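Local coordinates for protein peptidoglycan DD-endopeptidase ShyB (Vibrio cholerae, PDB 2GU1) that cuts the peptide cross-links between peptidoglycan strands as a zinc-dependent DD-endopeptidase, probably to let new glycan in, and may stand in for related enzymes in zinc starvation, at residues A[204-208]-A[209-213]; A[216-219]-A[220-223]; A[230-233]-A[234-238]; A[269-272]-A[273-276]. All blocks are in the same frame, centred on the assembly; numbering follows the deposited sequence.

Interaction 1: residues A[204-208]-A[209-213]; sequences YPVDK and AYRQI
The side chain of R211 folds back over residues 204-208 in a local turn at the surface, in the loop that leads into strand 213-215, and is clamped there by a backbone carbonyl. Its NE bonds to V206 O at 2.8 Å, nearly straight at 162°, and NH2 reaches the same oxygen in a longer, more bent bond of 3.2 Å. V206 O lies in the guanidinium plane, and the two nitrogens come to it from opposite faces of the carbonyl. R211 runs extended from CG to NE, long enough to pass across the ring of Y204, where CD sits over the face, 3.7 Å from the centroid, in a CH-pi contact. K208 N lies over the guanidinium face opposite Y204 CB, and K208 CG touches NH1. In the main chain, the bond from Y210 N to D207 O (2.9 Å) closes the turn, while D207 OD2 is engaged by Y246. V206 and P205 face inward onto L312 of strand 312-318. Arginine suits this place because one planar group can hold a carbonyl side-on while its aliphatic stem packs on an aromatic ring. The double grip fixes the guanidinium's rotation, and its positive charge probably polarises the V206 carbonyl.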
ATOM      1  N   TYR A 204      17.952   4.441  -3.151  1.00 27.21           N
ATOM      2  CA  TYR A 204      17.490   5.573  -3.961  1.00 25.40           C
ATOM      3  C   TYR A 204      16.706   5.252  -5.232  1.00 23.55           C
ATOM      4  O   TYR A 204      17.024   4.300  -5.938  1.00 24.46           O
ATOM      5  CB  TYR A 204      18.698   6.433  -4.359  1.00 26.49           C
ATOM      6  CG  TYR A 204      19.469   6.979  -3.177  1.00 24.32           C
ATOM      7  CD1 TYR A 204      18.986   8.059  -2.445  1.00 25.78           C
ATOM      8  CD2 TYR A 204      20.663   6.386  -2.768  1.00 26.45           C
ATOM      9  CE1 TYR A 204      19.673   8.539  -1.326  1.00 26.49           C
ATOM     10  CE2 TYR A 204      21.354   6.853  -1.659  1.00 24.34           C
ATOM     11  CZ  TYR A 204      20.856   7.928  -0.942  1.00 29.19           C
ATOM     12  OH  TYR A 204      21.542   8.387   0.163  1.00 28.65           O
ATOM     13  N   PRO A 205      15.667   6.058  -5.533  1.00 21.80           N
ATOM     14  CA  PRO A 205      14.823   5.895  -6.722  1.00 22.19           C
ATOM     15  C   PRO A 205      15.342   6.723  -7.904  1.00 21.10           C
ATOM     16  O   PRO A 205      14.697   6.785  -8.952  1.00 21.33           O
ATOM     17  CB  PRO A 205      13.462   6.391  -6.248  1.00 20.92           C
ATOM     18  CG  PRO A 205      13.852   7.549  -5.360  1.00 25.11           C
ATOM     19  CD  PRO A 205      15.036   6.986  -4.570  1.00 22.69           C
ATOM     20  N   VAL A 206      16.492   7.372  -7.728  1.00 21.79           N
ATOM     21  CA  VAL A 206      17.071   8.193  -8.789  1.00 22.09           C
ATOM     22  C   VAL A 206      18.597   8.036  -8.835  1.00 25.17           C
ATOM     23  O   VAL A 206      19.215   7.504  -7.900  1.00 22.34           O
ATOM     24  CB  VAL A 206      16.743   9.702  -8.597  1.00 22.29           C
ATOM     25  CG1 VAL A 206      15.231   9.949  -8.720  1.00 23.76           C
ATOM     26  CG2 VAL A 206      17.248  10.172  -7.248  1.00 24.93           C
ATOM     27  N   ASP A 207      19.196   8.508  -9.927  1.00 26.29           N
ATOM     28  CA  ASP A 207      20.637   8.422 -10.098  1.00 27.64           C
ATOM     29  C   ASP A 207      21.367   9.371  -9.157  1.00 28.55           C
ATOM     30  O   ASP A 207      20.791  10.354  -8.670  1.00 25.43           O
ATOM     31  CB  ASP A 207      21.009   8.706 -11.555  1.00 30.92           C
ATOM     32  CG  ASP A 207      20.491   7.638 -12.504  1.00 31.87           C
ATOM     33  OD1 ASP A 207      20.719   6.432 -12.242  1.00 32.32           O
ATOM     34  OD2 ASP A 207      19.857   8.001 -13.518  1.00 35.85           O
ATOM     35  N   LYS A 208      22.638   9.069  -8.900  1.00 30.07           N
ATOM     36  CA  LYS A 208      23.456   9.870  -7.992  1.00 30.18           C
ATOM     37  C   LYS A 208      23.345  11.373  -8.197  1.00 28.89           C
ATOM     38  O   LYS A 208      23.322  12.145  -7.231  1.00 26.29           O
ATOM     39  CB  LYS A 208      24.928   9.450  -8.100  1.00 36.06           C
ATOM     40  CG  LYS A 208      25.184   7.990  -7.744  1.00 40.60           C
ATOM     41  CD  LYS A 208      26.676   7.677  -7.700  1.00 44.54           C
ATOM     42  CE  LYS A 208      26.925   6.226  -7.323  1.00 47.61           C
ATOM     43  NZ  LYS A 208      28.383   5.918  -7.220  1.00 49.57           N
ATOM     44  N   ALA A 209      23.268  11.798  -9.447  1.00 26.69           N
ATOM     45  CA  ALA A 209      23.187  13.225  -9.743  1.00 29.72           C
ATOM     46  C   ALA A 209      22.009  13.948  -9.091  1.00 30.01           C
ATOM     47  O   ALA A 209      22.082  15.150  -8.833  1.00 32.36           O
ATOM     48  CB  ALA A 209      23.148  13.436 -11.265  1.00 29.33           C
ATOM     49  N   TYR A 210      20.933  13.227  -8.793  1.00 30.79           N
ATOM     50  CA  TYR A 210      19.746  13.870  -8.223  1.00 31.54           C
ATOM     51  C   TYR A 210      19.324  13.359  -6.844  1.00 32.53           C
ATOM     52  O   TYR A 210      18.161  13.490  -6.448  1.00 29.00           O
ATOM     53  CB  TYR A 210      18.585  13.711  -9.205  1.00 30.92           C
ATOM     54  CG  TYR A 210      18.954  14.067 -10.632  1.00 31.90           C
ATOM     55  CD1 TYR A 210      19.421  15.344 -10.952  1.00 31.70           C
ATOM     56  CD2 TYR A 210      18.829  13.134 -11.661  1.00 32.82           C
ATOM     57  CE1 TYR A 210      19.752  15.680 -12.263  1.00 33.37           C
ATOM     58  CE2 TYR A 210      19.154  13.461 -12.980  1.00 31.44           C
ATOM     59  CZ  TYR A 210      19.612  14.735 -13.272  1.00 32.99           C
ATOM     60  OH  TYR A 210      19.909  15.081 -14.572  1.00 33.41           O
ATOM     61  N   ARG A 211      20.276  12.797  -6.105  1.00 32.56           N
ATOM     62  CA  ARG A 211      19.974  12.251  -4.794  1.00 32.88           C
ATOM     63  C   ARG A 211      19.926  13.288  -3.669  1.00 33.48           C
ATOM     64  O   ARG A 211      19.686  12.946  -2.512  1.00 34.84           O
ATOM     65  CB  ARG A 211      20.955  11.108  -4.483  1.00 31.22           C
ATOM     66  CG  ARG A 211      20.801   9.947  -5.465  1.00 31.68           C
ATOM     67  CD  ARG A 211      21.676   8.719  -5.178  1.00 30.01           C
ATOM     68  NE  ARG A 211      21.374   7.668  -6.148  1.00 30.91           N
ATOM     69  CZ  ARG A 211      22.064   6.543  -6.310  1.00 31.53           C
ATOM     70  NH1 ARG A 211      23.130   6.295  -5.561  1.00 30.42           N
ATOM     71  NH2 ARG A 211      21.689   5.664  -7.235  1.00 31.79           N
ATOM     72  N   GLN A 212      20.126  14.560  -4.004  1.00 34.05           N
ATOM     73  CA  GLN A 212      20.056  15.603  -2.985  1.00 37.54           C
ATOM     74  C   GLN A 212      18.632  15.640  -2.426  1.00 38.38           C
ATOM     75  O   GLN A 212      17.663  15.780  -3.180  1.00 37.46           O
ATOM     76  CB  GLN A 212      20.395  16.979  -3.570  1.00 37.84           C
ATOM     77  CG  GLN A 212      20.152  18.119  -2.586  1.00 43.55           C
ATOM     78  CD  GLN A 212      20.392  19.498  -3.180  1.00 46.75           C
ATOM     79  OE1 GLN A 212      20.158  20.515  -2.523  1.00 48.76           O
ATOM     80  NE2 GLN A 212      20.862  19.540  -4.423  1.00 49.32           N
ATOM     81  N   ILE A 213      18.508  15.504  -1.110  1.00 38.13           N
ATOM     82  CA  ILE A 213      17.202  15.538  -0.460  1.00 38.67           C
ATOM     83  C   ILE A 213      16.875  16.979  -0.063  1.00 39.22           C
ATOM     84  O   ILE A 213      17.589  17.591   0.731  1.00 40.16           O
ATOM     85  CB  ILE A 213      17.192  14.634   0.795  1.00 37.91           C
ATOM     86  CG1 ILE A 213      17.452  13.181   0.386  1.00 37.94           C
ATOM     87  CG2 ILE A 213      15.861  14.746   1.514  1.00 38.48           C
ATOM     88  CD1 ILE A 213      17.611  12.226   1.561  1.00 38.93           C
TER
HETATM   89  O   HOH W   1      20.007   4.514  -9.454  1.00 46.61           O

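Interaction 2: residues A[216-219]-A[220-223]; sequences GFNP and KRKH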
ATOM      1  N   GLY A 216      13.128  15.855   3.893  1.00 31.65           N
ATOM      2  CA  GLY A 216      13.006  14.469   4.308  1.00 31.49           C
ATOM      3  C   GLY A 216      11.708  14.104   4.999  1.00 30.71           C
ATOM      4  O   GLY A 216      10.822  14.941   5.166  1.00 32.77           O
ATOM      5  N   PHE A 217      11.610  12.841   5.400  1.00 32.07           N
ATOM      6  CA  PHE A 217      10.441  12.297   6.088  1.00 32.20           C
ATOM      7  C   PHE A 217      10.269  12.989   7.439  1.00 35.71           C
ATOM      8  O   PHE A 217      11.236  13.137   8.182  1.00 34.84           O
ATOM      9  CB  PHE A 217      10.648  10.793   6.317  1.00 30.21           C
ATOM     10  CG  PHE A 217       9.476  10.091   6.954  1.00 28.29           C
ATOM     11  CD1 PHE A 217       8.388   9.684   6.184  1.00 29.43           C
ATOM     12  CD2 PHE A 217       9.480   9.791   8.317  1.00 24.30           C
ATOM     13  CE1 PHE A 217       7.322   8.977   6.759  1.00 24.45           C
ATOM     14  CE2 PHE A 217       8.423   9.088   8.901  1.00 26.38           C
ATOM     15  CZ  PHE A 217       7.341   8.682   8.121  1.00 28.13           C
ATOM     16  N   ASN A 218       9.045  13.412   7.752  1.00 36.30           N
ATOM     17  CA  ASN A 218       8.760  14.068   9.030  1.00 37.91           C
ATOM     18  C   ASN A 218       7.265  14.075   9.315  1.00 38.16           C
ATOM     19  O   ASN A 218       6.538  14.959   8.865  1.00 38.14           O
ATOM     20  CB  ASN A 218       9.295  15.503   9.047  1.00 38.36           C
ATOM     21  CG  ASN A 218       8.959  16.232  10.344  1.00 39.03           C
ATOM     22  OD1 ASN A 218       8.676  15.607  11.372  1.00 37.33           O
ATOM     23  ND2 ASN A 218       8.999  17.559  10.302  1.00 38.05           N
ATOM     24  N   PRO A 219       6.793  13.083  10.083  1.00 38.90           N
ATOM     25  CA  PRO A 219       5.387  12.920  10.458  1.00 39.56           C
ATOM     26  C   PRO A 219       4.850  13.972  11.419  1.00 40.33           C
ATOM     27  O   PRO A 219       3.633  14.106  11.582  1.00 40.19           O
ATOM     28  CB  PRO A 219       5.360  11.516  11.057  1.00 39.64           C
ATOM     29  CG  PRO A 219       6.692  11.430  11.721  1.00 40.76           C
ATOM     30  CD  PRO A 219       7.617  12.012  10.674  1.00 39.50           C
ATOM     31  N   LYS A 220       5.751  14.715  12.052  1.00 39.78           N
ATOM     32  CA  LYS A 220       5.350  15.750  13.000  1.00 40.89           C
ATOM     33  C   LYS A 220       5.431  17.163  12.430  1.00 41.25           C
ATOM     34  O   LYS A 220       5.195  18.133  13.150  1.00 40.36           O
ATOM     35  CB  LYS A 220       6.204  15.660  14.270  1.00 42.17           C
ATOM     36  CG  LYS A 220       5.926  14.424  15.122  1.00 45.56           C
ATOM     37  CD  LYS A 220       6.914  14.296  16.285  1.00 48.17           C
ATOM     38  CE  LYS A 220       6.858  15.492  17.235  1.00 51.16           C
ATOM     39  NZ  LYS A 220       5.542  15.622  17.934  1.00 52.06           N
ATOM     40  N   ARG A 221       5.751  17.280  11.143  1.00 40.14           N
ATOM     41  CA  ARG A 221       5.862  18.591  10.502  1.00 40.55           C
ATOM     42  C   ARG A 221       4.625  19.450  10.768  1.00 41.65           C
ATOM     43  O   ARG A 221       3.493  18.967  10.689  1.00 41.58           O
ATOM     44  CB  ARG A 221       6.054  18.436   8.993  1.00 39.36           C
ATOM     45  CG  ARG A 221       6.270  19.755   8.269  1.00 39.57           C
ATOM     46  CD  ARG A 221       6.286  19.581   6.757  1.00 38.94           C
ATOM     47  NE  ARG A 221       5.057  18.957   6.276  1.00 37.52           N
ATOM     48  CZ  ARG A 221       4.740  18.803   4.994  1.00 39.18           C
ATOM     49  NH1 ARG A 221       5.563  19.234   4.045  1.00 37.98           N
ATOM     50  NH2 ARG A 221       3.599  18.209   4.661  1.00 37.23           N
ATOM     51  N   LYS A 222       4.845  20.721  11.087  1.00 42.90           N
ATOM     52  CA  LYS A 222       3.744  21.639  11.356  1.00 44.13           C
ATOM     53  C   LYS A 222       3.575  22.608  10.195  1.00 43.90           C
ATOM     54  O   LYS A 222       4.558  23.068   9.610  1.00 41.90           O
ATOM     55  CB  LYS A 222       3.997  22.422  12.646  1.00 45.85           C
ATOM     56  CG  LYS A 222       4.002  21.566  13.902  1.00 49.22           C
ATOM     57  CD  LYS A 222       4.273  22.410  15.142  1.00 51.27           C
ATOM     58  CE  LYS A 222       4.232  21.560  16.404  1.00 52.21           C
ATOM     59  NZ  LYS A 222       2.905  20.904  16.583  1.00 52.78           N
ATOM     60  N   HIS A 223       2.326  22.912   9.861  1.00 43.63           N
ATOM     61  CA  HIS A 223       2.048  23.829   8.767  1.00 44.47           C
ATOM     62  C   HIS A 223       2.473  25.236   9.174  1.00 45.42           C
ATOM     63  O   HIS A 223       2.160  25.696  10.275  1.00 43.86           O
ATOM     64  CB  HIS A 223       0.561  23.822   8.422  1.00 43.85           C
ATOM     65  CG  HIS A 223       0.237  24.548   7.155  1.00 44.73           C
ATOM     66  ND1 HIS A 223       0.458  24.003   5.909  1.00 45.03           N
ATOM     67  CD2 HIS A 223      -0.259  25.788   6.941  1.00 44.98           C
ATOM     68  CE1 HIS A 223       0.112  24.878   4.981  1.00 46.14           C
ATOM     69  NE2 HIS A 223      -0.326  25.970   5.581  1.00 46.59           N
TER
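N218 reaches forward over the turn that it begins, its amide meeting the backbone of K220 and the flank of R221. From CB the side chain leads to CG with CG anti to the backbone N (chi1 177°), which carries the amide toward the residues that follow; CG itself lies 3.5 Å from R221 N. At the tip the two branches part. OD1 accepts a hydrogen bond from K220 N at 3.1 Å, bent to 143°, with the donor well above the amide's carbonyl plane and not on a lone pair. N218 ND2 takes the other side and rests against the CA and CB of R221, 3.3 Å from each; the guanidinium lies farther along the chain and takes no part in this touch. The main chain adds a weak bond from R221 N to N218 O, 3.3 Å, which closes the turn. P219 follows with phi near -69°, a value its ring imposes and the second position of such a turn requires. The stem of R221 starts beside N218 and then bends at chi3 (57°), taking the guanidinium away to V230, whose carbonyl receives NE; its flank also touches H232, a zinc ligand. Asparagine suits the first position because a short amide can reach the N-H two residues on. Residues N218 to R221 thus form a type I beta turn, with an Asx turn from the N218 side chain at its start, in the loop bordering the zinc site.

Interaction 3: residues A[230-233]-A[234-238]; sequences VPHN and GTDFA. With ZN (zinc ion), chain B.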
ATOM      1  N   VAL A 230       0.946  18.614   9.755  1.00 36.79           N
ATOM      2  CA  VAL A 230       0.666  18.139   8.405  1.00 34.67           C
ATOM      3  C   VAL A 230       1.938  17.374   8.046  1.00 33.69           C
ATOM      4  O   VAL A 230       2.917  17.952   7.573  1.00 31.62           O
ATOM      5  CB  VAL A 230       0.448  19.317   7.437  1.00 34.54           C
ATOM      6  CG1 VAL A 230       0.120  18.803   6.045  1.00 35.02           C
ATOM      7  CG2 VAL A 230      -0.681  20.203   7.958  1.00 35.15           C
ATOM      8  N   PRO A 231       1.934  16.054   8.278  1.00 33.20           N
ATOM      9  CA  PRO A 231       3.082  15.188   8.005  1.00 31.84           C
ATOM     10  C   PRO A 231       3.589  15.126   6.574  1.00 31.02           C
ATOM     11  O   PRO A 231       2.815  15.164   5.612  1.00 28.76           O
ATOM     12  CB  PRO A 231       2.603  13.825   8.492  1.00 33.42           C
ATOM     13  CG  PRO A 231       1.140  13.860   8.143  1.00 35.14           C
ATOM     14  CD  PRO A 231       0.738  15.250   8.604  1.00 33.57           C
ATOM     15  N   HIS A 232       4.910  15.061   6.448  1.00 30.12           N
ATOM     16  CA  HIS A 232       5.532  14.901   5.147  1.00 27.45           C
ATOM     17  C   HIS A 232       5.897  13.427   5.221  1.00 26.37           C
ATOM     18  O   HIS A 232       6.871  13.048   5.872  1.00 25.29           O
ATOM     19  CB  HIS A 232       6.794  15.740   5.004  1.00 26.60           C
ATOM     20  CG  HIS A 232       7.391  15.674   3.632  1.00 28.55           C
ATOM     21  ND1 HIS A 232       8.714  15.357   3.408  1.00 25.50           N
ATOM     22  CD2 HIS A 232       6.841  15.881   2.410  1.00 26.74           C
ATOM     23  CE1 HIS A 232       8.953  15.374   2.108  1.00 27.88           C
ATOM     24  NE2 HIS A 232       7.834  15.689   1.481  1.00 25.25           N
ATOM     25  N   ASN A 233       5.092  12.600   4.571  1.00 24.96           N
ATOM     26  CA  ASN A 233       5.280  11.159   4.596  1.00 24.59           C
ATOM     27  C   ASN A 233       6.205  10.570   3.534  1.00 24.73           C
ATOM     28  O   ASN A 233       6.085   9.394   3.186  1.00 23.57           O
ATOM     29  CB  ASN A 233       3.902  10.493   4.529  1.00 25.00           C
ATOM     30  CG  ASN A 233       3.113  10.670   5.814  1.00 26.96           C
ATOM     31  OD1 ASN A 233       1.899  10.872   5.794  1.00 29.07           O
ATOM     32  ND2 ASN A 233       3.805  10.583   6.944  1.00 22.60           N
ATOM     33  N   GLY A 234       7.130  11.375   3.024  1.00 24.21           N
ATOM     34  CA  GLY A 234       8.042  10.872   2.014  1.00 24.61           C
ATOM     35  C   GLY A 234       9.336  11.663   1.977  1.00 25.85           C
ATOM     36  O   GLY A 234       9.559  12.536   2.813  1.00 25.33           O
ATOM     37  N   THR A 235      10.190  11.356   1.010  1.00 24.94           N
ATOM     38  CA  THR A 235      11.461  12.054   0.871  1.00 24.06           C
ATOM     39  C   THR A 235      11.477  12.776  -0.476  1.00 25.56           C
ATOM     40  O   THR A 235      11.115  12.191  -1.499  1.00 26.40           O
ATOM     41  CB  THR A 235      12.642  11.059   0.928  1.00 22.92           C
ATOM     42  OG1 THR A 235      12.578  10.302   2.138  1.00 22.60           O
ATOM     43  CG2 THR A 235      13.959  11.787   0.872  1.00 21.49           C
ATOM     44  N   ASP A 236      11.884  14.042  -0.482  1.00 23.89           N
ATOM     45  CA  ASP A 236      11.942  14.807  -1.728  1.00 25.63           C
ATOM     46  C   ASP A 236      13.356  14.869  -2.290  1.00 26.35           C
ATOM     47  O   ASP A 236      14.281  15.280  -1.585  1.00 26.35           O
ATOM     48  CB  ASP A 236      11.430  16.232  -1.501  1.00 25.90           C
ATOM     49  CG  ASP A 236       9.972  16.260  -1.123  1.00 25.14           C
ATOM     50  OD1 ASP A 236       9.323  15.196  -1.228  1.00 23.83           O
ATOM     51  OD2 ASP A 236       9.475  17.338  -0.741  1.00 22.55           O
ATOM     52  N   PHE A 237      13.514  14.453  -3.549  1.00 25.08           N
ATOM     53  CA  PHE A 237      14.810  14.471  -4.238  1.00 25.89           C
ATOM     54  C   PHE A 237      14.821  15.603  -5.265  1.00 26.28           C
ATOM     55  O   PHE A 237      13.806  15.877  -5.921  1.00 25.92           O
ATOM     56  CB  PHE A 237      15.073  13.127  -4.935  1.00 25.63           C
ATOM     57  CG  PHE A 237      15.307  11.987  -3.984  1.00 24.37           C
ATOM     58  CD1 PHE A 237      16.457  11.940  -3.200  1.00 25.77           C
ATOM     59  CD2 PHE A 237      14.361  10.973  -3.847  1.00 25.73           C
ATOM     60  CE1 PHE A 237      16.662  10.901  -2.291  1.00 26.50           C
ATOM     61  CE2 PHE A 237      14.553   9.928  -2.946  1.00 24.72           C
ATOM     62  CZ  PHE A 237      15.706   9.890  -2.163  1.00 25.29           C
ATOM     63  N   ALA A 238      15.970  16.266  -5.389  1.00 26.59           N
ATOM     64  CA  ALA A 238      16.124  17.395  -6.298  1.00 28.03           C
ATOM     65  C   ALA A 238      16.288  16.966  -7.748  1.00 28.98           C
ATOM     66  O   ALA A 238      17.388  17.019  -8.304  1.00 31.98           O
ATOM     67  CB  ALA A 238      17.319  18.240  -5.868  1.00 27.37           C
TER
HETATM   68 ZN    ZN B 362       7.452  15.499  -0.497  1.00 26.62          ZN
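The zinc ion is gripped by H232 NE2 and D236 OD1, each at 2.0 Å, with H313 from strand 312-318 supplying a further ligand. D236 OD2 stands farther from the zinc ion, at 2.7 Å, so the carboxylate is held unevenly, chiefly through one oxygen. H232 NE2 and D236 OD1 come within 3.1 Å of each other because both bind the metal. OD1 lies at the edge of the imidazole, near its plane, and the ring and carboxylate planes stand 83° apart. The histidine is brought to the metal with CG anti to the backbone N (chi1 -175°), while D236 turns its carboxylate back from strand 235-237 toward the ring. On the other side of the imidazole, ND1 is hydrogen-bonded to G216 O, a second-shell bond that fixes the ring's rotation and leaves NE2 for the zinc. G234 N lies over one face of the H232 ring, 4.3 Å above its plane, and G234 O comes 3.0 Å from H232 CE1; glycine brings its backbone there without a side chain. The spacing, a histidine, three residues, then an aspartate, is the HxxxD signature of the M23 peptidases, and it supplies two of the three protein ligands of the catalytic zinc, H313 being the third.

Interaction 4: residues A[269-272]-A[273-276]; sequences EHNS and VYKT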
ATOM      1  N   GLU A 269       3.971  -2.638  -5.541  1.00 27.80           N
ATOM      2  CA  GLU A 269       3.906  -3.548  -4.411  1.00 28.98           C
ATOM      3  C   GLU A 269       5.072  -4.500  -4.601  1.00 28.25           C
ATOM      4  O   GLU A 269       5.159  -5.201  -5.611  1.00 29.03           O
ATOM      5  CB  GLU A 269       2.579  -4.309  -4.394  1.00 33.07           C
ATOM      6  CG  GLU A 269       2.485  -5.326  -3.269  1.00 36.93           C
ATOM      7  CD  GLU A 269       1.073  -5.855  -3.072  1.00 41.70           C
ATOM      8  OE1 GLU A 269       0.464  -6.313  -4.065  1.00 43.17           O
ATOM      9  OE2 GLU A 269       0.572  -5.814  -1.923  1.00 43.91           O
ATOM     10  N   HIS A 270       5.980  -4.499  -3.633  1.00 27.97           N
ATOM     11  CA  HIS A 270       7.172  -5.328  -3.684  1.00 28.45           C
ATOM     12  C   HIS A 270       6.931  -6.716  -3.109  1.00 29.71           C
ATOM     13  O   HIS A 270       7.429  -7.709  -3.641  1.00 26.51           O
ATOM     14  CB  HIS A 270       8.295  -4.613  -2.948  1.00 24.77           C
ATOM     15  CG  HIS A 270       8.590  -3.261  -3.514  1.00 26.62           C
ATOM     16  ND1 HIS A 270       9.103  -3.086  -4.782  1.00 28.06           N
ATOM     17  CD2 HIS A 270       8.373  -2.018  -3.022  1.00 25.90           C
ATOM     18  CE1 HIS A 270       9.189  -1.794  -5.046  1.00 28.94           C
ATOM     19  NE2 HIS A 270       8.751  -1.125  -3.996  1.00 27.72           N
ATOM     20  N   ASN A 271       6.178  -6.771  -2.015  1.00 28.18           N
ATOM     21  CA  ASN A 271       5.820  -8.042  -1.392  1.00 29.54           C
ATOM     22  C   ASN A 271       4.654  -7.790  -0.441  1.00 29.67           C
ATOM     23  O   ASN A 271       4.055  -6.718  -0.474  1.00 29.17           O
ATOM     24  CB  ASN A 271       7.025  -8.672  -0.672  1.00 29.81           C
ATOM     25  CG  ASN A 271       7.412  -7.942   0.602  1.00 28.98           C
ATOM     26  OD1 ASN A 271       6.846  -6.908   0.944  1.00 30.16           O
ATOM     27  ND2 ASN A 271       8.396  -8.490   1.315  1.00 29.03           N
ATOM     28  N   SER A 272       4.321  -8.768   0.392  1.00 31.11           N
ATOM     29  CA  SER A 272       3.200  -8.630   1.317  1.00 31.12           C
ATOM     30  C   SER A 272       3.313  -7.477   2.317  1.00 31.03           C
ATOM     31  O   SER A 272       2.311  -7.050   2.894  1.00 30.17           O
ATOM     32  CB  SER A 272       3.006  -9.943   2.090  1.00 33.11           C
ATOM     33  OG  SER A 272       4.215 -10.354   2.715  1.00 35.00           O
ATOM     34  N   VAL A 273       4.523  -6.957   2.500  1.00 28.00           N
ATOM     35  CA  VAL A 273       4.752  -5.894   3.470  1.00 26.89           C
ATOM     36  C   VAL A 273       5.104  -4.514   2.891  1.00 26.47           C
ATOM     37  O   VAL A 273       4.610  -3.487   3.368  1.00 27.21           O
ATOM     38  CB  VAL A 273       5.885  -6.329   4.445  1.00 26.69           C
ATOM     39  CG1 VAL A 273       6.214  -5.218   5.420  1.00 27.07           C
ATOM     40  CG2 VAL A 273       5.465  -7.605   5.196  1.00 26.42           C
ATOM     41  N   TYR A 274       5.942  -4.499   1.862  1.00 23.67           N
ATOM     42  CA  TYR A 274       6.424  -3.252   1.264  1.00 22.22           C
ATOM     43  C   TYR A 274       5.791  -2.741  -0.029  1.00 22.52           C
ATOM     44  O   TYR A 274       5.473  -3.509  -0.934  1.00 23.21           O
ATOM     45  CB  TYR A 274       7.926  -3.374   1.006  1.00 22.40           C
ATOM     46  CG  TYR A 274       8.774  -3.551   2.237  1.00 23.78           C
ATOM     47  CD1 TYR A 274       9.193  -2.446   2.983  1.00 22.26           C
ATOM     48  CD2 TYR A 274       9.169  -4.825   2.657  1.00 25.50           C
ATOM     49  CE1 TYR A 274       9.984  -2.600   4.108  1.00 22.34           C
ATOM     50  CE2 TYR A 274       9.962  -4.989   3.789  1.00 20.52           C
ATOM     51  CZ  TYR A 274      10.369  -3.869   4.505  1.00 23.36           C
ATOM     52  OH  TYR A 274      11.187  -4.013   5.595  1.00 20.48           O
ATOM     53  N   LYS A 275       5.639  -1.422  -0.100  1.00 21.77           N
ATOM     54  CA  LYS A 275       5.133  -0.743  -1.284  1.00 19.96           C
ATOM     55  C   LYS A 275       5.934   0.560  -1.347  1.00 20.56           C
ATOM     56  O   LYS A 275       6.438   1.039  -0.326  1.00 19.19           O
ATOM     57  CB  LYS A 275       3.648  -0.380  -1.163  1.00 21.04           C
ATOM     58  CG  LYS A 275       2.656  -1.532  -1.041  1.00 23.84           C
ATOM     59  CD  LYS A 275       1.239  -0.960  -0.998  1.00 28.02           C
ATOM     60  CE  LYS A 275       0.161  -2.040  -0.867  1.00 31.60           C
ATOM     61  NZ  LYS A 275       0.168  -2.674   0.479  1.00 35.25           N
ATOM     62  N   THR A 276       6.053   1.122  -2.544  1.00 19.93           N
ATOM     63  CA  THR A 276       6.741   2.397  -2.724  1.00 19.86           C
ATOM     64  C   THR A 276       5.844   3.258  -3.603  1.00 19.77           C
ATOM     65  O   THR A 276       5.155   2.735  -4.490  1.00 16.61           O
ATOM     66  CB  THR A 276       8.117   2.234  -3.420  1.00 19.85           C
ATOM     67  OG1 THR A 276       7.972   1.440  -4.606  1.00 20.89           O
ATOM     68  CG2 THR A 276       9.121   1.582  -2.481  1.00 18.59           C
TER
HETATM   69  O   HOH W   2       2.071  -4.868   0.416  1.00 36.92           O
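Two flat side chains frame this hairpin turn: the H270 imidazole meets T276 at its edge, and the Y274 ring has V273 CG1 over one face and the N271 amide at its edge. H270 NE2 and T276 OG1 share a hydrogen bond of 2.7 Å whose direction is not fixed, while H270 ND1 is taken by D250 O and F201 meets both rings. The amide of N271 and the ring of Y274 run side by side, their planes 29° apart. N271 OD1 is gripped twice: by Y274 N at 2.7 Å, almost straight at 176° and along the C=O axis, and by V273 N at 2.8 Å from above the carbonyl plane. A chi1 of 72° sets the N271 amide between its own N and carbonyl carbon, where it can receive both N-H groups. These bonds close the beta hairpin that joins strand 265-269 to strand 274-281 in the M23 domain's antiparallel sheet; H270 N adds a bond to Y274 O of 2.9 Å. E269 and K275, a non-hydrogen-bonded pair, project from one face of the sheet. E269 OE2 and K275 NZ form only a long salt bridge, 4.0 Å, and a water bonded to both also donates to N271 O; NZ is further held by N320 OD1.

Interaction 3 holds the zinc, interaction 2 borders it, with the R221 side chain about 6 Å from the ion, and interaction 1 lies farther out, the V206 side chain about 13 Å away. Interactions 2 and 3 have centres 8 Å apart: the carbonyl of G216 holds the metal-binding H232, and R221 separately ties the turn to V230. Interaction 1 meets the other end of interaction 3, 14 Å away between centres, through Q212 O and A238 N at 2.8 Å and through P205 packing on F237. Interaction 4 stands apart at a hairpin of the same sheet, 19 Å from interaction 3 between centres, with the side chain of T276 about 10 Å from that of H313.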